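UDP-N-acetylglucosamine 4,6-dehydratase (Vibrio fischeri, PDB 3PVZ) binds NAD and is probably a lyase that removes water from UDP-N-acetylglucosamine. Local coordinates at residues I181-M184 / F185-K189; S347-Q351 / E352-L356; T148-Q151 / S152-A155; E374-Q377 / L378-M382. All blocks are in the same frame, centred on the assembly; numbering follows the deposited sequence.

Contact 1 of 4, residues I181-M184 / F185-K189; sequences IMEM and FLMRK
Ile181 and Phe185, one helical turn apart, run alongside each other in the same direction, and the phenyl ring meets the isoleucine with its edge. Ile181 was modelled in two conformers; in one of them CG2 lies in the ring plane, 3.8 Å from Phe185 CE2, so this contact is less certain. With chi1 at -67°, that conformer sends CG1 beside its backbone N, which leaves CG2 as the branch that meets the ring. Below the pair the helix bond is weak, Phe185 N to Ile181 O at 3.3 Å.

Selenomethionine Met182 meets Leu186 at a slant: Met182 CG is 3.7 Å from Leu186 CD1, and Met182 SE follows at 4.0 Å from the same methyl. Glu183 and Met187 are also ranged in parallel, and Met187 CE touches the aliphatic part of Glu183 (CG) at 4.1 Å. The Glu183 carboxylate instead reaches Asn345, Ser347 and, through a salt bridge, Arg180. Leu186 N binds Met182 O at 2.8 Å.

Between their side chains the three pairs meet through carbon or selenium, while the polar bonds are those of the backbone; among them, the charged group of Glu183 finds its partners outside. The chemistry implies apolar faces at Ile181/Phe185 and Met182/Leu186, consistent with burial in the beta-alpha-beta unit of 159-163, 174-189 and 194-198; the Met182 side chain lies about 6 Å from the nearest atoms of bound NAD.

Contact 2 of 4, residues S347-Q351 / E352-L356; sequences SLYQQ and ELLEL
Gln351 and Glu355 are joined by a side-chain hydrogen bond one turn apart, from Gln351 NE2 to Glu355 OE2. The modelled length of 2.5 Å is short for such a pair, so its exact value deserves caution. The carboxylate oxygen lies in the amide plane of Gln351, but the donor comes to it from above the carboxylate plane, and the two flat groups stand 84° apart. In Gln351, CG is anti to the backbone N (chi1 -178°) and the chain then bends at chi2 (57°), which swings the amide toward Glu355.

The backbone gives the second set of contacts. Gln350 sits at the N-cap position, and its carbonyl oxygen O receives Leu354 N at 3.2 Å. Leu353 N binds the same Gln350 O weakly, at 3.1 Å. Glu355 N binds Gln351 O at 2.9 Å. Just before the cap, the Tyr349 side chain crosses that of Leu354 at about a right angle, with Tyr349 CD1 3.7 Å from Leu354 CD1.

Outer partners fix these groups. Arg188 holds Gln351 OE1, so the amide is bonded at both ends and its rotation is defined, while Tyr349 OH bonds Glu191. The start of helix 351-367 therefore lies against helix 174-189, where Leu354 touches Met184, Phe185 and Arg188, and Leu353 turns to Met382 of helix 372-382. The loop before it comes from strand 340-344.

Contact 3 of 4, residues T148-Q151 / S152-A155; sequences TIQQ and SIDA
Ser152 grips the carbonyl of Thr148 twice, and this is the tight end of the contact. Ser152 OG gives its proton to Thr148 O at 2.7 Å, and Ser152 N binds the same oxygen at 3.0 Å. One oxygen thus accepts two bonds, from opposite faces of its carbonyl plane, with the donors tilted by 26° and 34°. The hydroxyl gets there because OG lies beside its own backbone N (chi1 -62°), leaning back over the preceding turn. Thr148 itself turns its OG1 elsewhere, to Asn144 O, Thr145 O and Tyr160 OH.

Next along, the CG2 branch of Ile149 meets the CD1 end of Ile153 at an oblique angle, the two atoms 4.0 Å apart. Ile153 N binds Ile149 O at 2.9 Å, as in a regular helix.

The solvent side is looser. Gln150 NE2 bonds Asp154 OD1 at 3.1 Å, meeting the syn side of the oxygen from outside the carboxylate plane while keeping that oxygen close to its own amide plane. Asp154 is exposed, and at the end of the helix the bond from Ala155 N to Gln151 O (3.2 Å) is weak, which fits a helix giving way to a turn.

The last turns of helix 131-154 thus lie between neighbours. Thr148 backs the NAD-binding side, its side chain about 3 Å at the nearest atoms from that of the NAD-binding residue Ile98. Ile149 and Ile153 touch Lys189 of helix 174-189, Gln151 meets Tyr103 and Ile107 and bonds Asp104 in helix 101-109, and Ser152 lies on Tyr160 of strand 159-163.

Contact 4 of 4, residues E374-Q377 / L378-M382; sequences EIVQ and LFFIM
Val376 puts CG1 against the Phe380 ring because its chi1 of 174° sets that methyl opposite the backbone N, while Phe380 with chi1 at -70° turns its ring back over the previous turn. The methyl sits over one face, displaced from the middle of the ring, with Val376 CG1 3.4 Å from Phe380 CZ. Its distance of 3.8 Å to the ring centroid, 26° off the normal, meets the geometry of a CH-pi contact. Gln377 approaches the same ring obliquely, with its amide plane almost perpendicular to the ring and Gln377 NE2 3.7 Å from Phe380 CD2.

Ile375 and Phe379 extend together from the helix, with Ile375 CG2 3.5 Å from Phe379 CE1. Phe379 N binds Ile375 O at 2.8 Å. Phe380 N binds Val376 O at 2.9 Å.

The two pairs face differently. Phe379 and Ile375 are buried against Ile138, and Phe379 also touches Ile181 of helix 174-189, whereas Phe380 is exposed. This is a helix with i to i+4 side-chain pairs, one buried (Ile375/Phe379) and one at the surface (Val376/Phe380), here near the chain's C-terminal end and laid over the helices of a Rossmann-type domain.

From the N terminus the contacts come in the order contact 3 (148-155), contact 1 (181-189), contact 2 (347-356) and contact 4 (374-382). Each lies within one unbroken stretch, so none closes a long loop, and none nests in or crosses another. Contact 1 touches all the others: Leu186 packs on Ile149 of contact 3, Arg188 on Tyr349 of contact 2, and Met184 lies beside Met382 of contact 4. Contacts 2 and 4, on successive helices, also meet, with Leu356 on Ile381. Contact 3 stays apart from contacts 2 and 4. Helix 174-189 thus ties helix 131-154 to the C-terminal helices 351-367 and 372-382.

Contact 1 of 4, residues I181-M184 / F185-K189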
loop_
_atom_site.group_PDB
_atom_site.type_symbol
_atom_site.label_atom_id
_atom_site.label_comp_id
_atom_site.label_asym_id
_atom_site.label_seq_id
_atom_site.Cartn_x
_atom_site.Cartn_y
_atom_site.Cartn_z
ATOM N N ILE A 181 -8.282 -16.734 -12.709
ATOM C CA ILE A 181 -8.581 -16.105 -13.991
ATOM C C ILE A 181 -7.280 -15.537 -14.568
ATOM O O ILE A 181 -7.013 -15.672 -15.762
ATOM C CB ILE A 181 -9.688 -15.013 -13.872
ATOM C CG1 ILE A 181 -11.019 -15.658 -13.514
ATOM C CG2 ILE A 181 -9.809 -14.213 -15.164
ATOM C CD1 ILE A 181 -11.946 -14.765 -12.726
HETATM N N MSE A 182 -6.457 -14.957 -13.719
HETATM C CA MSE A 182 -5.154 -14.460 -14.160
HETATM C C MSE A 182 -4.320 -15.515 -14.893
HETATM O O MSE A 182 -3.718 -15.227 -15.922
HETATM C CB MSE A 182 -4.340 -13.979 -12.975
HETATM C CG MSE A 182 -2.978 -13.397 -13.385
HETATM SE SE MSE A 182 -1.647 -13.858 -12.063
HETATM C CE MSE A 182 -2.175 -12.654 -10.806
ATOM N N GLU A 183 -4.264 -16.711 -14.309
ATOM C CA GLU A 183 -3.556 -17.878 -14.872
ATOM C C GLU A 183 -4.030 -18.204 -16.304
ATOM O O GLU A 183 -3.233 -18.584 -17.164
ATOM C CB GLU A 183 -3.780 -19.101 -13.973
ATOM C CG GLU A 183 -3.062 -20.377 -14.415
ATOM C CD GLU A 183 -3.327 -21.597 -13.512
ATOM O OE1 GLU A 183 -4.440 -21.731 -12.950
ATOM O OE2 GLU A 183 -2.413 -22.449 -13.403
HETATM N N MSE A 184 -5.301 -18.032 -16.568
HETATM C CA MSE A 184 -5.824 -18.219 -17.941
HETATM C C MSE A 184 -5.166 -17.203 -18.896
HETATM O O MSE A 184 -4.679 -17.560 -19.980
HETATM C CB MSE A 184 -7.330 -18.020 -17.972
HETATM C CG MSE A 184 -8.107 -19.019 -17.163
HETATM SE SE MSE A 184 -10.015 -18.597 -17.146
HETATM C CE MSE A 184 -10.644 -19.978 -15.946
ATOM N N PHE A 185 -5.122 -15.943 -18.471
ATOM C CA PHE A 185 -4.484 -14.895 -19.267
ATOM C C PHE A 185 -3.013 -15.178 -19.434
ATOM O O PHE A 185 -2.457 -14.899 -20.487
ATOM C CB PHE A 185 -4.700 -13.480 -18.663
ATOM C CG PHE A 185 -6.059 -12.901 -18.948
ATOM C CD1 PHE A 185 -6.282 -12.166 -20.093
ATOM C CD2 PHE A 185 -7.128 -13.176 -18.111
ATOM C CE1 PHE A 185 -7.549 -11.659 -20.387
ATOM C CE2 PHE A 185 -8.397 -12.698 -18.378
ATOM C CZ PHE A 185 -8.618 -11.916 -19.519
ATOM N N LEU A 186 -2.384 -15.663 -18.368
ATOM C CA LEU A 186 -0.975 -16.048 -18.358
ATOM C C LEU A 186 -0.725 -17.194 -19.368
ATOM O O LEU A 186 0.258 -17.229 -20.042
ATOM C CB LEU A 186 -0.597 -16.584 -16.990
ATOM C CG LEU A 186 0.244 -15.818 -15.995
ATOM C CD1 LEU A 186 -0.306 -14.439 -15.741
ATOM C CD2 LEU A 186 0.385 -16.652 -14.685
HETATM N N MSE A 187 -1.617 -18.163 -19.407
HETATM C CA MSE A 187 -1.448 -19.266 -20.315
HETATM C C MSE A 187 -1.470 -18.743 -21.741
HETATM O O MSE A 187 -0.707 -19.226 -22.544
HETATM C CB MSE A 187 -2.491 -20.377 -20.098
HETATM C CG MSE A 187 -2.307 -21.255 -18.858
HETATM SE SE MSE A 187 -0.479 -21.899 -18.416
HETATM C CE MSE A 187 0.049 -20.487 -17.126
ATOM N N ARG A 188 -2.317 -17.764 -22.065
ATOM C CA ARG A 188 -2.353 -17.235 -23.431
ATOM C C ARG A 188 -1.049 -16.550 -23.746
ATOM O O ARG A 188 -0.495 -16.750 -24.830
ATOM C CB ARG A 188 -3.477 -16.245 -23.652
ATOM C CG ARG A 188 -3.431 -15.586 -25.009
ATOM C CD ARG A 188 -4.773 -14.926 -25.389
ATOM N NE ARG A 188 -5.015 -13.720 -24.600
ATOM C CZ ARG A 188 -6.080 -12.948 -24.730
ATOM N NH1 ARG A 188 -6.207 -11.883 -23.965
ATOM N NH2 ARG A 188 -7.043 -13.252 -25.610
ATOM N N LYS A 189 -0.579 -15.730 -22.813
ATOM C CA LYS A 189 0.702 -15.007 -22.987
ATOM C C LYS A 189 1.936 -15.890 -23.052
ATOM O O LYS A 189 2.944 -15.505 -23.636
ATOM C CB LYS A 189 0.905 -13.990 -21.868
ATOM C CG LYS A 189 0.043 -12.723 -22.020
ATOM C CD LYS A 189 0.301 -12.047 -23.383
ATOM C CE LYS A 189 -0.347 -10.682 -23.518
ATOM N NZ LYS A 189 -1.800 -10.720 -23.367
#

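Contact 2 of 4, residues S347-Q351 / E352-L356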
loop_
_atom_site.group_PDB
_atom_site.type_symbol
_atom_site.label_atom_id
_atom_site.label_comp_id
_atom_site.label_asym_id
_atom_site.label_seq_id
_atom_site.Cartn_x
_atom_site.Cartn_y
_atom_site.Cartn_z
ATOM N N SER A 347 -2.600 -25.989 -17.371
ATOM C CA SER A 347 -3.893 -25.265 -17.398
ATOM C C SER A 347 -4.154 -24.761 -18.797
ATOM O O SER A 347 -3.210 -24.377 -19.469
ATOM C CB SER A 347 -3.876 -23.997 -16.511
ATOM O OG SER A 347 -3.190 -24.170 -15.292
ATOM N N LEU A 348 -5.429 -24.693 -19.188
ATOM C CA LEU A 348 -5.878 -24.234 -20.522
ATOM C C LEU A 348 -6.553 -22.866 -20.475
ATOM O O LEU A 348 -7.011 -22.435 -19.421
ATOM C CB LEU A 348 -6.898 -25.225 -21.117
ATOM C CG LEU A 348 -6.589 -26.715 -20.987
ATOM C CD1 LEU A 348 -7.733 -27.629 -21.471
ATOM C CD2 LEU A 348 -5.293 -26.989 -21.737
ATOM N N TYR A 349 -6.630 -22.191 -21.625
ATOM C CA TYR A 349 -7.593 -21.100 -21.817
ATOM C C TYR A 349 -8.456 -21.278 -23.081
ATOM O O TYR A 349 -8.084 -22.010 -23.998
ATOM C CB TYR A 349 -6.878 -19.767 -21.886
ATOM C CG TYR A 349 -6.189 -19.510 -23.192
ATOM C CD1 TYR A 349 -6.795 -18.758 -24.188
ATOM C CD2 TYR A 349 -4.931 -20.022 -23.439
ATOM C CE1 TYR A 349 -6.153 -18.535 -25.392
ATOM C CE2 TYR A 349 -4.296 -19.795 -24.627
ATOM C CZ TYR A 349 -4.901 -19.054 -25.582
ATOM O OH TYR A 349 -4.247 -18.887 -26.745
ATOM N N GLN A 350 -9.586 -20.584 -23.091
ATOM C CA GLN A 350 -10.394 -20.415 -24.270
ATOM C C GLN A 350 -10.428 -18.945 -24.670
ATOM O O GLN A 350 -10.712 -18.083 -23.843
ATOM C CB GLN A 350 -11.785 -20.917 -23.966
ATOM C CG GLN A 350 -11.802 -22.392 -23.583
ATOM C CD GLN A 350 -13.166 -22.965 -23.700
ATOM O OE1 GLN A 350 -13.923 -22.610 -24.617
ATOM N NE2 GLN A 350 -13.516 -23.850 -22.777
ATOM N N GLN A 351 -10.105 -18.651 -25.928
ATOM C CA GLN A 351 -10.054 -17.277 -26.413
ATOM C C GLN A 351 -11.352 -16.549 -26.092
ATOM O O GLN A 351 -11.340 -15.422 -25.567
ATOM C CB GLN A 351 -9.761 -17.246 -27.920
ATOM C CG GLN A 351 -9.635 -15.875 -28.570
ATOM C CD GLN A 351 -8.585 -14.971 -27.961
ATOM O OE1 GLN A 351 -7.616 -15.426 -27.342
ATOM N NE2 GLN A 351 -8.749 -13.666 -28.171
ATOM N N GLU A 352 -12.461 -17.216 -26.366
ATOM C CA GLU A 352 -13.772 -16.625 -26.163
ATOM C C GLU A 352 -14.076 -16.193 -24.746
ATOM O O GLU A 352 -14.748 -15.196 -24.562
ATOM C CB GLU A 352 -14.857 -17.598 -26.599
ATOM C CG GLU A 352 -14.984 -17.636 -28.072
ATOM C CD GLU A 352 -16.006 -18.631 -28.527
ATOM O OE1 GLU A 352 -16.194 -19.647 -27.805
ATOM O OE2 GLU A 352 -16.613 -18.399 -29.605
ATOM N N LEU A 353 -13.625 -16.955 -23.751
ATOM C CA LEU A 353 -13.900 -16.600 -22.355
ATOM C C LEU A 353 -13.015 -15.441 -21.925
ATOM O O LEU A 353 -13.416 -14.629 -21.104
ATOM C CB LEU A 353 -13.676 -17.786 -21.415
ATOM C CG LEU A 353 -14.585 -19.012 -21.498
ATOM C CD1 LEU A 353 -14.490 -19.823 -20.199
ATOM C CD2 LEU A 353 -16.055 -18.683 -21.853
ATOM N N LEU A 354 -11.795 -15.381 -22.440
ATOM C CA LEU A 354 -10.935 -14.207 -22.180
ATOM C C LEU A 354 -11.539 -12.946 -22.793
ATOM O O LEU A 354 -11.588 -11.892 -22.158
ATOM C CB LEU A 354 -9.488 -14.400 -22.652
ATOM C CG LEU A 354 -8.730 -15.600 -22.051
ATOM C CD1 LEU A 354 -7.220 -15.548 -22.360
ATOM C CD2 LEU A 354 -9.002 -15.728 -20.549
ATOM N N GLU A 355 -12.022 -13.068 -24.018
ATOM C CA GLU A 355 -12.651 -11.923 -24.653
ATOM C C GLU A 355 -13.894 -11.483 -23.905
ATOM O O GLU A 355 -14.064 -10.284 -23.700
ATOM C CB GLU A 355 -12.967 -12.199 -26.119
ATOM C CG GLU A 355 -11.722 -11.978 -27.017
ATOM C CD GLU A 355 -11.825 -12.724 -28.360
ATOM O OE1 GLU A 355 -12.882 -13.367 -28.612
ATOM O OE2 GLU A 355 -10.846 -12.653 -29.151
ATOM N N LEU A 356 -14.721 -12.450 -23.486
ATOM C CA LEU A 356 -15.933 -12.181 -22.700
ATOM C C LEU A 356 -15.607 -11.352 -21.465
ATOM O O LEU A 356 -16.247 -10.330 -21.207
ATOM C CB LEU A 356 -16.593 -13.496 -22.260
ATOM C CG LEU A 356 -17.898 -13.451 -21.466
ATOM C CD1 LEU A 356 -19.005 -12.853 -22.280
ATOM C CD2 LEU A 356 -18.325 -14.839 -21.024
#

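Contact 3 of 4, residues T148-Q151 / S152-A155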
loop_
_atom_site.group_PDB
_atom_site.type_symbol
_atom_site.label_atom_id
_atom_site.label_comp_id
_atom_site.label_asym_id
_atom_site.label_seq_id
_atom_site.Cartn_x
_atom_site.Cartn_y
_atom_site.Cartn_z
ATOM N N THR A 148 1.389 -5.816 -18.473
ATOM C CA THR A 148 2.845 -5.750 -18.240
ATOM C C THR A 148 3.522 -6.961 -18.947
ATOM O O THR A 148 4.641 -6.896 -19.395
ATOM C CB THR A 148 3.172 -5.760 -16.775
ATOM O OG1 THR A 148 2.528 -6.883 -16.157
ATOM C CG2 THR A 148 2.740 -4.390 -16.017
ATOM N N ILE A 149 2.844 -8.076 -19.037
ATOM C CA ILE A 149 3.357 -9.156 -19.901
ATOM C C ILE A 149 3.454 -8.703 -21.387
ATOM O O ILE A 149 4.495 -8.913 -22.041
ATOM C CB ILE A 149 2.531 -10.461 -19.814
ATOM C CG1 ILE A 149 2.544 -10.999 -18.374
ATOM C CG2 ILE A 149 3.156 -11.545 -20.724
ATOM C CD1 ILE A 149 1.521 -12.085 -18.130
ATOM N N GLN A 150 2.409 -8.066 -21.902
ATOM C CA GLN A 150 2.418 -7.585 -23.299
ATOM C C GLN A 150 3.534 -6.560 -23.515
ATOM O O GLN A 150 4.273 -6.623 -24.503
ATOM C CB GLN A 150 1.039 -7.011 -23.720
ATOM C CG GLN A 150 1.009 -6.580 -25.180
ATOM C CD GLN A 150 1.056 -7.799 -26.122
ATOM O OE1 GLN A 150 0.301 -8.705 -25.936
ATOM N NE2 GLN A 150 1.973 -7.822 -27.079
ATOM N N GLN A 151 3.753 -5.672 -22.516
ATOM C CA GLN A 151 4.801 -4.702 -22.616
ATOM C C GLN A 151 6.168 -5.395 -22.567
ATOM O O GLN A 151 7.143 -4.920 -23.151
ATOM C CB GLN A 151 4.666 -3.678 -21.493
ATOM C CG GLN A 151 3.404 -2.895 -21.560
ATOM C CD GLN A 151 3.235 -2.012 -20.362
ATOM O OE1 GLN A 151 3.633 -2.366 -19.251
ATOM N NE2 GLN A 151 2.630 -0.877 -20.566
ATOM N N SER A 152 6.260 -6.493 -21.844
ATOM C CA SER A 152 7.488 -7.259 -21.806
ATOM C C SER A 152 7.772 -7.979 -23.163
ATOM O O SER A 152 8.934 -7.989 -23.623
ATOM C CB SER A 152 7.418 -8.274 -20.667
ATOM O OG SER A 152 7.285 -7.630 -19.402
ATOM N N ILE A 153 6.752 -8.571 -23.786
ATOM C CA ILE A 153 6.884 -9.154 -25.147
ATOM C C ILE A 153 7.337 -8.081 -26.129
ATOM O O ILE A 153 8.259 -8.285 -26.873
ATOM C CB ILE A 153 5.570 -9.710 -25.661
ATOM C CG1 ILE A 153 5.124 -10.904 -24.788
ATOM C CG2 ILE A 153 5.680 -10.156 -27.144
ATOM C CD1 ILE A 153 3.640 -10.972 -24.609
ATOM N N ASP A 154 6.716 -6.909 -26.074
ATOM C CA ASP A 154 7.028 -5.806 -26.995
ATOM C C ASP A 154 8.476 -5.334 -26.890
ATOM O O ASP A 154 9.064 -4.890 -27.871
ATOM C CB ASP A 154 6.054 -4.626 -26.785
ATOM C CG ASP A 154 4.597 -4.978 -27.175
ATOM O OD1 ASP A 154 4.347 -6.034 -27.813
ATOM O OD2 ASP A 154 3.689 -4.200 -26.817
ATOM N N ALA A 155 9.063 -5.439 -25.705
ATOM C CA ALA A 155 10.433 -4.982 -25.526
ATOM C C ALA A 155 11.428 -6.119 -25.705
ATOM O O ALA A 155 12.613 -5.923 -25.509
ATOM C CB ALA A 155 10.598 -4.333 -24.119
#

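Contact 4 of 4, residues E374-Q377 / L378-M382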
loop_
_atom_site.group_PDB
_atom_site.type_symbol
_atom_site.label_atom_id
_atom_site.label_comp_id
_atom_site.label_asym_id
_atom_site.label_seq_id
_atom_site.Cartn_x
_atom_site.Cartn_y
_atom_site.Cartn_z
ATOM N N GLU A 374 -22.986 -9.106 -10.086
ATOM C CA GLU A 374 -22.666 -9.116 -11.507
ATOM C C GLU A 374 -21.265 -9.705 -11.763
ATOM O O GLU A 374 -21.064 -10.467 -12.714
ATOM C CB GLU A 374 -22.696 -7.686 -12.018
ATOM C CG GLU A 374 -23.072 -7.515 -13.459
ATOM C CD GLU A 374 -23.023 -6.068 -13.872
ATOM O OE1 GLU A 374 -22.980 -5.191 -12.971
ATOM O OE2 GLU A 374 -22.998 -5.815 -15.101
ATOM N N ILE A 375 -20.303 -9.339 -10.916
ATOM C CA ILE A 375 -18.932 -9.849 -11.059
ATOM C C ILE A 375 -18.896 -11.347 -10.734
ATOM O O ILE A 375 -18.344 -12.141 -11.504
ATOM C CB ILE A 375 -17.911 -9.093 -10.167
ATOM C CG1 ILE A 375 -17.997 -7.574 -10.378
ATOM C CG2 ILE A 375 -16.476 -9.575 -10.468
ATOM C CD1 ILE A 375 -16.868 -6.793 -9.744
ATOM N N VAL A 376 -19.533 -11.729 -9.619
ATOM C CA VAL A 376 -19.666 -13.140 -9.234
ATOM C C VAL A 376 -20.261 -13.962 -10.364
ATOM O O VAL A 376 -19.781 -15.050 -10.655
ATOM C CB VAL A 376 -20.519 -13.346 -7.975
ATOM C CG1 VAL A 376 -20.742 -14.842 -7.723
ATOM C CG2 VAL A 376 -19.855 -12.700 -6.759
ATOM N N GLN A 377 -21.281 -13.437 -11.021
ATOM C CA GLN A 377 -21.897 -14.161 -12.132
ATOM C C GLN A 377 -20.942 -14.346 -13.302
ATOM O O GLN A 377 -20.901 -15.399 -13.922
ATOM C CB GLN A 377 -23.161 -13.455 -12.599
ATOM C CG GLN A 377 -24.313 -13.613 -11.632
ATOM C CD GLN A 377 -24.687 -15.079 -11.389
ATOM O OE1 GLN A 377 -24.915 -15.845 -12.334
ATOM N NE2 GLN A 377 -24.728 -15.475 -10.118
ATOM N N LEU A 378 -20.176 -13.316 -13.612
ATOM C CA LEU A 378 -19.147 -13.444 -14.611
ATOM C C LEU A 378 -18.089 -14.478 -14.168
ATOM O O LEU A 378 -17.668 -15.308 -14.956
ATOM C CB LEU A 378 -18.521 -12.078 -14.868
ATOM C CG LEU A 378 -17.318 -11.987 -15.780
ATOM C CD1 LEU A 378 -17.706 -12.408 -17.185
ATOM C CD2 LEU A 378 -16.836 -10.544 -15.711
ATOM N N PHE A 379 -17.686 -14.436 -12.905
ATOM C CA PHE A 379 -16.747 -15.429 -12.389
ATOM C C PHE A 379 -17.298 -16.858 -12.498
ATOM O O PHE A 379 -16.534 -17.782 -12.711
ATOM C CB PHE A 379 -16.338 -15.149 -10.930
ATOM C CG PHE A 379 -15.232 -14.126 -10.771
ATOM C CD1 PHE A 379 -15.150 -12.997 -11.582
ATOM C CD2 PHE A 379 -14.301 -14.270 -9.772
ATOM C CE1 PHE A 379 -14.149 -12.059 -11.393
ATOM C CE2 PHE A 379 -13.303 -13.329 -9.589
ATOM C CZ PHE A 379 -13.236 -12.226 -10.399
ATOM N N PHE A 380 -18.606 -17.054 -12.347
ATOM C CA PHE A 380 -19.165 -18.406 -12.517
ATOM C C PHE A 380 -19.034 -18.896 -13.966
ATOM O O PHE A 380 -18.788 -20.082 -14.206
ATOM C CB PHE A 380 -20.626 -18.489 -12.064
ATOM C CG PHE A 380 -20.831 -18.382 -10.562
ATOM C CD1 PHE A 380 -19.784 -18.577 -9.662
ATOM C CD2 PHE A 380 -22.102 -18.097 -10.048
ATOM C CE1 PHE A 380 -20.000 -18.475 -8.277
ATOM C CE2 PHE A 380 -22.317 -17.997 -8.666
ATOM C CZ PHE A 380 -21.259 -18.197 -7.785
ATOM N N ILE A 381 -19.171 -17.994 -14.931
ATOM C CA ILE A 381 -18.999 -18.371 -16.345
ATOM C C ILE A 381 -17.527 -18.667 -16.619
ATOM O O ILE A 381 -17.201 -19.648 -17.268
ATOM C CB ILE A 381 -19.580 -17.302 -17.308
ATOM C CG1 ILE A 381 -21.122 -17.405 -17.295
ATOM C CG2 ILE A 381 -19.018 -17.488 -18.700
ATOM C CD1 ILE A 381 -21.887 -16.222 -17.936
HETATM N N MSE A 382 -16.641 -17.853 -16.061
HETATM C CA MSE A 382 -15.216 -18.067 -16.245
HETATM C C MSE A 382 -14.740 -19.401 -15.634
HETATM O O MSE A 382 -13.935 -20.094 -16.239
HETATM C CB MSE A 382 -14.423 -16.896 -15.647
HETATM C CG MSE A 382 -14.723 -15.523 -16.260
HETATM SE SE MSE A 382 -14.456 -15.504 -18.152
HETATM C CE MSE A 382 -12.520 -15.499 -18.104
#